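Local coordinates for protein dicer Related Helicase (Caenorhabditis elegans, PDB 6M6Q) that is a RIG-I-like RNA helicase, represented here by its N-terminal domain, that probably hydrolyses ATP and binds double- and single-stranded RNA in RNA interference, at residues 39-44 against 230-235; 82-87 against 103-108. One frame throughout, in Å; residues are numbered along the deposited sequence.

Interaction 1 (39-44 against 230-235); sequences VCVEST and TDLVED
Thr-230 OG1, which lies 4.1 Å from Val-41 CG1 across the contact, is held by two partners. It hydrogen-bonds to Asp-38 OD2, one turn back on the helix that carries Val-41. It also accepts a weak bond from Val-233 N, 3.3 Å from Thr-230 OG1 with an N-H...O angle of 161°. Thr-230 sits at the N-cap of helix 231-236, and this weak bond is its capping bond; the bond to Asp-38 ties the cap to helix 33-42. With OG1 set between the backbone N and the carbonyl carbon (chi1 75°), the methyl CG2 is directed at the other helix, where it rests 3.7 Å from Glu-42 N and 4.0 Å from Glu-42 CB. The joint is the start of one short helix laid against the C-terminal part of another, in an all-helical domain. Val-41 contributes the largest single share of the buried surface. Its CG1 meets Thr-230 CG2 at 3.9 Å, the two side chains crossing at about a right angle, and lies 4.4 Å from Leu-232 CD2. The other branch, CG2, faces Val-233 CG2 at 4.1 Å. Ile-71 of helix 63-72 and Phe-52 also touch Val-41, while Glu-42 leans on Ser-229 and on Tyr-144 of helix 131-144.

Interaction 2 (82-87 against 103-108); sequences PDMIKI and YVTLRH
Met-84 and Val-104 form the buried, closely packed part of this contact between helix 82-87 and the long helix 94-127, whose local axes run nearly antiparallel (173°) and approach to 10.1 Å. Val-104 CG1 sits 3.9 Å from Met-84 CB and also 3.9 Å from Met-84 CE, so one methyl branch touches both the root and the end of the methionine. The Met-84 chain starts anti to the backbone N and then bends at chi2 and chi3, which carries CE across to Thr-105, 3.5 Å from its OG1. That hydroxyl has its polar partner within its own helix, at Glu-101 O, and offers the methyl a van der Waals contact. Val-78 and Glu-101 also touch Met-84.

At the partly exposed margin the apolar packing thins out and a charge pair takes over. Asp-83 OD2 forms a salt bridge with Arg-107 NH1 at 2.7 Å, meeting the guanidinium at its edge and near its plane, with carboxylate and guanidinium turned 86° apart. Asp-83 CB comes no nearer than 4.5 Å to Val-104 CG2. Arg-107 NH2 has a second acid, Asp-81, and a hydrogen bond to Gln-111. The antiparallel hairpin is therefore joined by apolar packing bordered by charge pairing, and the shared guanidinium would be expected to favour the ionised forms of both carboxylates and to be limited in its own rotation.

How the interactions relate
After helix 25-29 the chain forms helix 33-42, whose C-terminal part, with the residues that follow, belongs to interaction 1. It continues through helix 63-72 to the short helix 82-87, turns, and enters the long helix 94-127, so that interaction 2 closes a local loop with 15 residues between its segments. Only much later does helix 231-236 come back to residues 39-44, closing a loop with 185 residues between the segments, 116 of them helical. Interaction 2 is nested within that loop. The two centres lie 27 Å apart and the nearest atoms about 10 Å, without touching. Interaction 1 joins sequence-distant helices of the domain; interaction 2 holds a helical hairpin farther from the chain centre.

Interaction 1 (39-44 against 230-235)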
ATOM      1  N   VAL B  39      -2.765  -1.266 -23.008  1.00 51.71           N
ATOM      2  CA  VAL B  39      -3.339  -0.385 -24.078  1.00 54.99           C
ATOM      3  C   VAL B  39      -2.359   0.769 -24.358  1.00 54.83           C
ATOM      4  O   VAL B  39      -2.065   1.031 -25.541  1.00 55.04           O
ATOM      5  CB  VAL B  39      -4.745   0.134 -23.682  1.00 57.94           C
ATOM      6  CG1 VAL B  39      -5.189   1.323 -24.527  1.00 59.83           C
ATOM      7  CG2 VAL B  39      -5.797  -0.971 -23.742  1.00 57.41           C
ATOM      8  N   CYS B  40      -1.834   1.404 -23.312  1.00 56.57           N
ATOM      9  CA  CYS B  40      -0.847   2.510 -23.426  1.00 64.73           C
ATOM     10  C   CYS B  40       0.423   1.997 -24.127  1.00 62.84           C
ATOM     11  O   CYS B  40       0.972   2.737 -24.936  1.00 71.18           O
ATOM     12  CB  CYS B  40      -0.508   3.112 -22.063  1.00 66.77           C
ATOM     13  SG  CYS B  40      -1.904   3.927 -21.239  1.00 64.94           S
ATOM     14  N   VAL B  41       0.847   0.766 -23.845  1.00 59.94           N
ATOM     15  CA  VAL B  41       2.094   0.172 -24.406  1.00 61.75           C
ATOM     16  C   VAL B  41       1.841  -0.236 -25.861  1.00 63.21           C
ATOM     17  O   VAL B  41       2.711   0.021 -26.696  1.00 73.17           O
ATOM     18  CB  VAL B  41       2.583  -1.015 -23.563  1.00 67.17           C
ATOM     19  CG1 VAL B  41       3.626  -1.842 -24.308  1.00 72.60           C
ATOM     20  CG2 VAL B  41       3.117  -0.556 -22.212  1.00 63.89           C
ATOM     21  N   GLU B  42       0.661  -0.793 -26.145  1.00 66.12           N
ATOM     22  CA  GLU B  42       0.196  -1.188 -27.506  1.00 64.80           C
ATOM     23  C   GLU B  42       0.231   0.024 -28.444  1.00 63.71           C
ATOM     24  O   GLU B  42       0.537  -0.176 -29.621  1.00 64.04           O
ATOM     25  CB  GLU B  42      -1.216  -1.762 -27.415  1.00 71.57           C
ATOM     26  CG  GLU B  42      -1.775  -2.288 -28.731  1.00 80.80           C
ATOM     27  CD  GLU B  42      -3.236  -2.718 -28.638  1.00 95.41           C
ATOM     28  OE1 GLU B  42      -4.036  -1.979 -28.013  1.00103.60           O
ATOM     29  OE2 GLU B  42      -3.570  -3.804 -29.158  1.00101.68           O
ATOM     30  N   SER B  43      -0.080   1.227 -27.925  1.00 69.18           N
ATOM     31  CA  SER B  43      -0.318   2.476 -28.710  1.00 71.95           C
ATOM     32  C   SER B  43       1.000   3.097 -29.194  1.00 78.69           C
ATOM     33  O   SER B  43       0.950   3.885 -30.150  1.00 80.96           O
ATOM     34  CB  SER B  43      -1.122   3.481 -27.922  1.00 68.15           C
ATOM     35  OG  SER B  43      -0.381   3.977 -26.832  1.00 65.30           O
ATOM     36  N   THR B  44       2.137   2.754 -28.572  1.00 96.49           N
ATOM     37  CA  THR B  44       3.491   3.217 -28.999  1.00 94.39           C
ATOM     38  C   THR B  44       3.794   2.624 -30.386  1.00 97.47           C
ATOM     39  O   THR B  44       3.992   1.396 -30.475  1.00 91.49           O
ATOM     40  CB  THR B  44       4.571   2.880 -27.954  1.00 87.98           C
ATOM     41  OG1 THR B  44       4.672   1.463 -27.824  1.00 85.35           O
ATOM     42  CG2 THR B  44       4.292   3.487 -26.595  1.00 86.00           C
ATOM     43  N   THR B 230      -0.027  -7.155 -25.657  1.00 58.87           N
ATOM     44  CA  THR B 230       1.460  -7.010 -25.779  1.00 59.52           C
ATOM     45  C   THR B 230       2.177  -8.175 -25.076  1.00 58.79           C
ATOM     46  O   THR B 230       1.680  -8.678 -24.064  1.00 65.46           O
ATOM     47  CB  THR B 230       1.986  -5.641 -25.295  1.00 57.60           C
ATOM     48  OG1 THR B 230       1.989  -5.559 -23.869  1.00 59.85           O
ATOM     49  CG2 THR B 230       1.215  -4.475 -25.869  1.00 59.19           C
ATOM     50  N   ASP B 231       3.328  -8.565 -25.590  1.00 64.36           N
ATOM     51  CA  ASP B 231       4.215  -9.563 -24.944  1.00 67.03           C
ATOM     52  C   ASP B 231       4.848  -8.914 -23.715  1.00 62.94           C
ATOM     53  O   ASP B 231       4.965  -9.613 -22.679  1.00 66.44           O
ATOM     54  CB  ASP B 231       5.242 -10.109 -25.940  1.00 75.66           C
ATOM     55  CG  ASP B 231       4.609 -10.937 -27.053  1.00 79.68           C
ATOM     56  OD1 ASP B 231       5.147 -12.017 -27.364  1.00 84.03           O
ATOM     57  OD2 ASP B 231       3.563 -10.507 -27.579  1.00 82.27           O
ATOM     58  N   LEU B 232       5.164  -7.610 -23.806  1.00 58.37           N
ATOM     59  CA  LEU B 232       5.924  -6.832 -22.781  1.00 58.17           C
ATOM     60  C   LEU B 232       5.207  -6.907 -21.428  1.00 61.02           C
ATOM     61  O   LEU B 232       5.884  -7.176 -20.417  1.00 70.78           O
ATOM     62  CB  LEU B 232       6.054  -5.382 -23.253  1.00 61.07           C
ATOM     63  CG  LEU B 232       6.964  -4.477 -22.419  1.00 65.55           C
ATOM     64  CD1 LEU B 232       7.673  -3.470 -23.312  1.00 71.88           C
ATOM     65  CD2 LEU B 232       6.190  -3.749 -21.322  1.00 65.08           C
ATOM     66  N   VAL B 233       3.904  -6.632 -21.401  1.00 58.22           N
ATOM     67  CA  VAL B 233       3.100  -6.562 -20.152  1.00 55.28           C
ATOM     68  C   VAL B 233       2.805  -7.994 -19.702  1.00 51.49           C
ATOM     69  O   VAL B 233       2.902  -8.276 -18.504  1.00 55.53           O
ATOM     70  CB  VAL B 233       1.815  -5.727 -20.345  1.00 59.06           C
ATOM     71  CG1 VAL B 233       0.931  -5.735 -19.094  1.00 57.24           C
ATOM     72  CG2 VAL B 233       2.134  -4.288 -20.761  1.00 56.05           C
ATOM     73  N   GLU B 234       2.551  -8.888 -20.639  1.00 55.61           N
ATOM     74  CA  GLU B 234       2.252 -10.305 -20.335  1.00 63.15           C
ATOM     75  C   GLU B 234       3.371 -10.918 -19.472  1.00 69.56           C
ATOM     76  O   GLU B 234       3.040 -11.466 -18.423  1.00 80.47           O
ATOM     77  CB  GLU B 234       2.064 -11.097 -21.619  1.00 67.08           C
ATOM     78  CG  GLU B 234       1.706 -12.546 -21.359  1.00 72.98           C
ATOM     79  CD  GLU B 234       0.324 -12.751 -20.766  1.00 77.57           C
ATOM     80  OE1 GLU B 234      -0.670 -12.305 -21.418  1.00 73.11           O
ATOM     81  OE2 GLU B 234       0.229 -13.367 -19.651  1.00 83.85           O
ATOM     82  N   ASP B 235       4.638 -10.839 -19.923  1.00 70.19           N
ATOM     83  CA  ASP B 235       5.809 -11.490 -19.256  0.50 68.02           C
ATOM     84  C   ASP B 235       6.225 -10.680 -18.012  1.00 65.39           C
ATOM     85  O   ASP B 235       7.027 -11.233 -17.131  1.00 67.31           O
ATOM     86  CB  ASP B 235       6.970 -11.671 -20.242  0.50 74.06           C
ATOM     87  CG  ASP B 235       7.934 -10.496 -20.300  0.50 81.92           C
ATOM     88  OD1 ASP B 235       7.971  -9.824 -21.355  0.50 97.49           O
ATOM     89  OD2 ASP B 235       8.671 -10.284 -19.302  0.50 74.33           O
TER

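Interaction 2 (82-87 against 103-108)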
ATOM      1  N   PRO B  82      28.996  -7.707 -18.713  1.00 72.35           N
ATOM      2  CA  PRO B  82      30.388  -7.911 -18.302  1.00 70.03           C
ATOM      3  C   PRO B  82      30.692  -9.338 -17.800  1.00 71.87           C
ATOM      4  O   PRO B  82      31.748  -9.842 -18.117  1.00 81.21           O
ATOM      5  CB  PRO B  82      30.589  -6.893 -17.172  1.00 67.85           C
ATOM      6  CG  PRO B  82      29.536  -5.842 -17.431  1.00 73.16           C
ATOM      7  CD  PRO B  82      28.353  -6.602 -17.992  1.00 68.21           C
ATOM      8  N   ASP B  83      29.778  -9.946 -17.036  1.00 61.95           N
ATOM      9  CA  ASP B  83      29.948 -11.323 -16.509  1.00 59.51           C
ATOM     10  C   ASP B  83      29.833 -12.329 -17.667  1.00 58.19           C
ATOM     11  O   ASP B  83      30.693 -13.206 -17.733  1.00 55.05           O
ATOM     12  CB  ASP B  83      28.967 -11.630 -15.392  1.00 62.63           C
ATOM     13  CG  ASP B  83      29.199 -10.786 -14.163  1.00 65.01           C
ATOM     14  OD1 ASP B  83      30.244 -10.962 -13.535  1.00 65.97           O
ATOM     15  OD2 ASP B  83      28.320  -9.961 -13.843  1.00 73.66           O
ATOM     16  N   MET B  84      28.868 -12.158 -18.586  1.00 49.50           N
ATOM     17  CA  MET B  84      28.741 -13.017 -19.795  1.00 49.07           C
ATOM     18  C   MET B  84      30.073 -13.040 -20.544  1.00 54.47           C
ATOM     19  O   MET B  84      30.523 -14.159 -20.903  1.00 62.03           O
ATOM     20  CB  MET B  84      27.647 -12.534 -20.749  1.00 49.18           C
ATOM     21  CG  MET B  84      27.387 -13.483 -21.937  1.00 49.01           C
ATOM     22  SD  MET B  84      27.017 -15.194 -21.406  1.00 53.21           S
ATOM     23  CE  MET B  84      25.243 -15.128 -21.193  1.00 55.72           C
ATOM     24  N   ILE B  85      30.673 -11.869 -20.778  1.00 54.33           N
ATOM     25  CA  ILE B  85      31.926 -11.740 -21.574  1.00 59.90           C
ATOM     26  C   ILE B  85      33.038 -12.471 -20.830  1.00 59.21           C
ATOM     27  O   ILE B  85      33.824 -13.180 -21.507  1.00 62.94           O
ATOM     28  CB  ILE B  85      32.278 -10.261 -21.852  1.00 70.74           C
ATOM     29  CG1 ILE B  85      31.260  -9.616 -22.801  1.00 69.34           C
ATOM     30  CG2 ILE B  85      33.714 -10.110 -22.374  1.00 66.17           C
ATOM     31  CD1 ILE B  85      31.161  -8.119 -22.655  1.00 66.62           C
ATOM     32  N   LYS B  86      33.042 -12.401 -19.490  1.00 54.01           N
ATOM     33  CA  LYS B  86      34.105 -13.028 -18.648  1.00 59.69           C
ATOM     34  C   LYS B  86      33.978 -14.560 -18.718  1.00 57.19           C
ATOM     35  O   LYS B  86      35.010 -15.222 -18.868  1.00 58.77           O
ATOM     36  CB  LYS B  86      34.035 -12.530 -17.204  1.00 57.61           C
ATOM     37  CG  LYS B  86      34.668 -11.173 -16.958  1.00 55.98           C
ATOM     38  CD  LYS B  86      34.492 -10.726 -15.545  1.00 60.42           C
ATOM     39  CE  LYS B  86      34.690  -9.244 -15.354  1.00 66.26           C
ATOM     40  NZ  LYS B  86      34.266  -8.833 -13.997  1.00 69.99           N
ATOM     41  N   ILE B  87      32.750 -15.083 -18.656  1.00 52.82           N
ATOM     42  CA  ILE B  87      32.454 -16.543 -18.732  1.00 55.05           C
ATOM     43  C   ILE B  87      33.012 -17.070 -20.066  1.00 52.01           C
ATOM     44  O   ILE B  87      33.734 -18.073 -20.039  1.00 46.89           O
ATOM     45  CB  ILE B  87      30.933 -16.817 -18.570  1.00 58.32           C
ATOM     46  CG1 ILE B  87      30.385 -16.365 -17.198  1.00 61.08           C
ATOM     47  CG2 ILE B  87      30.599 -18.276 -18.860  1.00 55.31           C
ATOM     48  CD1 ILE B  87      30.691 -17.288 -16.026  1.00 60.23           C
ATOM     49  N   TYR B 103      22.446 -18.902 -16.380  1.00 59.40           N
ATOM     50  CA  TYR B 103      22.241 -18.198 -15.097  1.00 65.16           C
ATOM     51  C   TYR B 103      22.419 -16.692 -15.317  1.00 66.02           C
ATOM     52  O   TYR B 103      21.632 -15.910 -14.775  1.00 70.28           O
ATOM     53  CB  TYR B 103      23.166 -18.724 -14.005  1.00 69.66           C
ATOM     54  CG  TYR B 103      22.744 -18.270 -12.633  1.00 91.00           C
ATOM     55  CD1 TYR B 103      21.673 -18.873 -11.981  1.00 96.38           C
ATOM     56  CD2 TYR B 103      23.314 -17.149 -12.041  1.00 92.21           C
ATOM     57  CE1 TYR B 103      21.251 -18.438 -10.730  1.00 86.87           C
ATOM     58  CE2 TYR B 103      22.895 -16.697 -10.797  1.00 86.44           C
ATOM     59  CZ  TYR B 103      21.871 -17.352 -10.134  1.00 84.95           C
ATOM     60  OH  TYR B 103      21.465 -16.917  -8.909  1.00101.40           O
ATOM     61  N   VAL B 104      23.392 -16.299 -16.133  1.00 60.63           N
ATOM     62  CA  VAL B 104      23.626 -14.871 -16.499  1.00 57.29           C
ATOM     63  C   VAL B 104      22.453 -14.365 -17.381  1.00 59.11           C
ATOM     64  O   VAL B 104      21.955 -13.279 -17.113  1.00 58.05           O
ATOM     65  CB  VAL B 104      25.007 -14.703 -17.156  1.00 52.66           C
ATOM     66  CG1 VAL B 104      25.205 -13.332 -17.779  1.00 55.40           C
ATOM     67  CG2 VAL B 104      26.100 -14.981 -16.152  1.00 54.03           C
ATOM     68  N   THR B 105      21.956 -15.173 -18.315  1.00 57.38           N
ATOM     69  CA  THR B 105      20.796 -14.838 -19.183  1.00 55.02           C
ATOM     70  C   THR B 105      19.523 -14.651 -18.342  1.00 55.89           C
ATOM     71  O   THR B 105      18.808 -13.649 -18.574  1.00 53.87           O
ATOM     72  CB  THR B 105      20.618 -15.888 -20.275  1.00 54.04           C
ATOM     73  OG1 THR B 105      21.876 -15.966 -20.935  1.00 63.97           O
ATOM     74  CG2 THR B 105      19.541 -15.530 -21.275  1.00 52.40           C
ATOM     75  N   LEU B 106      19.247 -15.556 -17.402  1.00 56.16           N
ATOM     76  CA  LEU B 106      18.062 -15.464 -16.495  1.00 56.11           C
ATOM     77  C   LEU B 106      18.189 -14.227 -15.606  1.00 58.12           C
ATOM     78  O   LEU B 106      17.216 -13.502 -15.507  1.00 72.92           O
ATOM     79  CB  LEU B 106      17.934 -16.725 -15.637  1.00 59.78           C
ATOM     80  CG  LEU B 106      17.527 -17.994 -16.381  1.00 66.62           C
ATOM     81  CD1 LEU B 106      17.844 -19.230 -15.549  1.00 71.27           C
ATOM     82  CD2 LEU B 106      16.055 -17.963 -16.770  1.00 63.46           C
ATOM     83  N   ARG B 107      19.355 -13.986 -15.005  1.00 55.12           N
ATOM     84  CA  ARG B 107      19.608 -12.800 -14.138  1.00 55.98           C
ATOM     85  C   ARG B 107      19.344 -11.523 -14.959  1.00 54.12           C
ATOM     86  O   ARG B 107      18.810 -10.562 -14.421  1.00 53.49           O
ATOM     87  CB  ARG B 107      21.050 -12.844 -13.609  1.00 66.81           C
ATOM     88  CG  ARG B 107      21.388 -11.810 -12.537  1.00 77.14           C
ATOM     89  CD  ARG B 107      22.191 -10.607 -13.041  1.00 77.47           C
ATOM     90  NE  ARG B 107      23.621 -10.868 -13.208  1.00 84.60           N
ATOM     91  CZ  ARG B 107      24.440 -10.140 -13.977  1.00 87.11           C
ATOM     92  NH1 ARG B 107      25.722 -10.453 -14.077  1.00 72.02           N
ATOM     93  NH2 ARG B 107      23.969  -9.110 -14.659  1.00104.65           N
ATOM     94  N   HIS B 108      19.710 -11.544 -16.231  1.00 55.26           N
ATOM     95  CA  HIS B 108      19.661 -10.375 -17.129  1.00 55.51           C
ATOM     96  C   HIS B 108      18.201 -10.010 -17.378  1.00 56.49           C
ATOM     97  O   HIS B 108      17.876  -8.808 -17.355  1.00 63.21           O
ATOM     98  CB  HIS B 108      20.429 -10.679 -18.411  1.00 54.05           C
ATOM     99  CG  HIS B 108      20.430  -9.568 -19.394  1.00 51.65           C
ATOM    100  ND1 HIS B 108      19.538  -9.518 -20.465  1.00 52.80           N
ATOM    101  CD2 HIS B 108      21.219  -8.484 -19.497  1.00 47.60           C
ATOM    102  CE1 HIS B 108      19.772  -8.434 -21.170  1.00 53.74           C
ATOM    103  NE2 HIS B 108      20.795  -7.775 -20.589  1.00 53.94           N
TER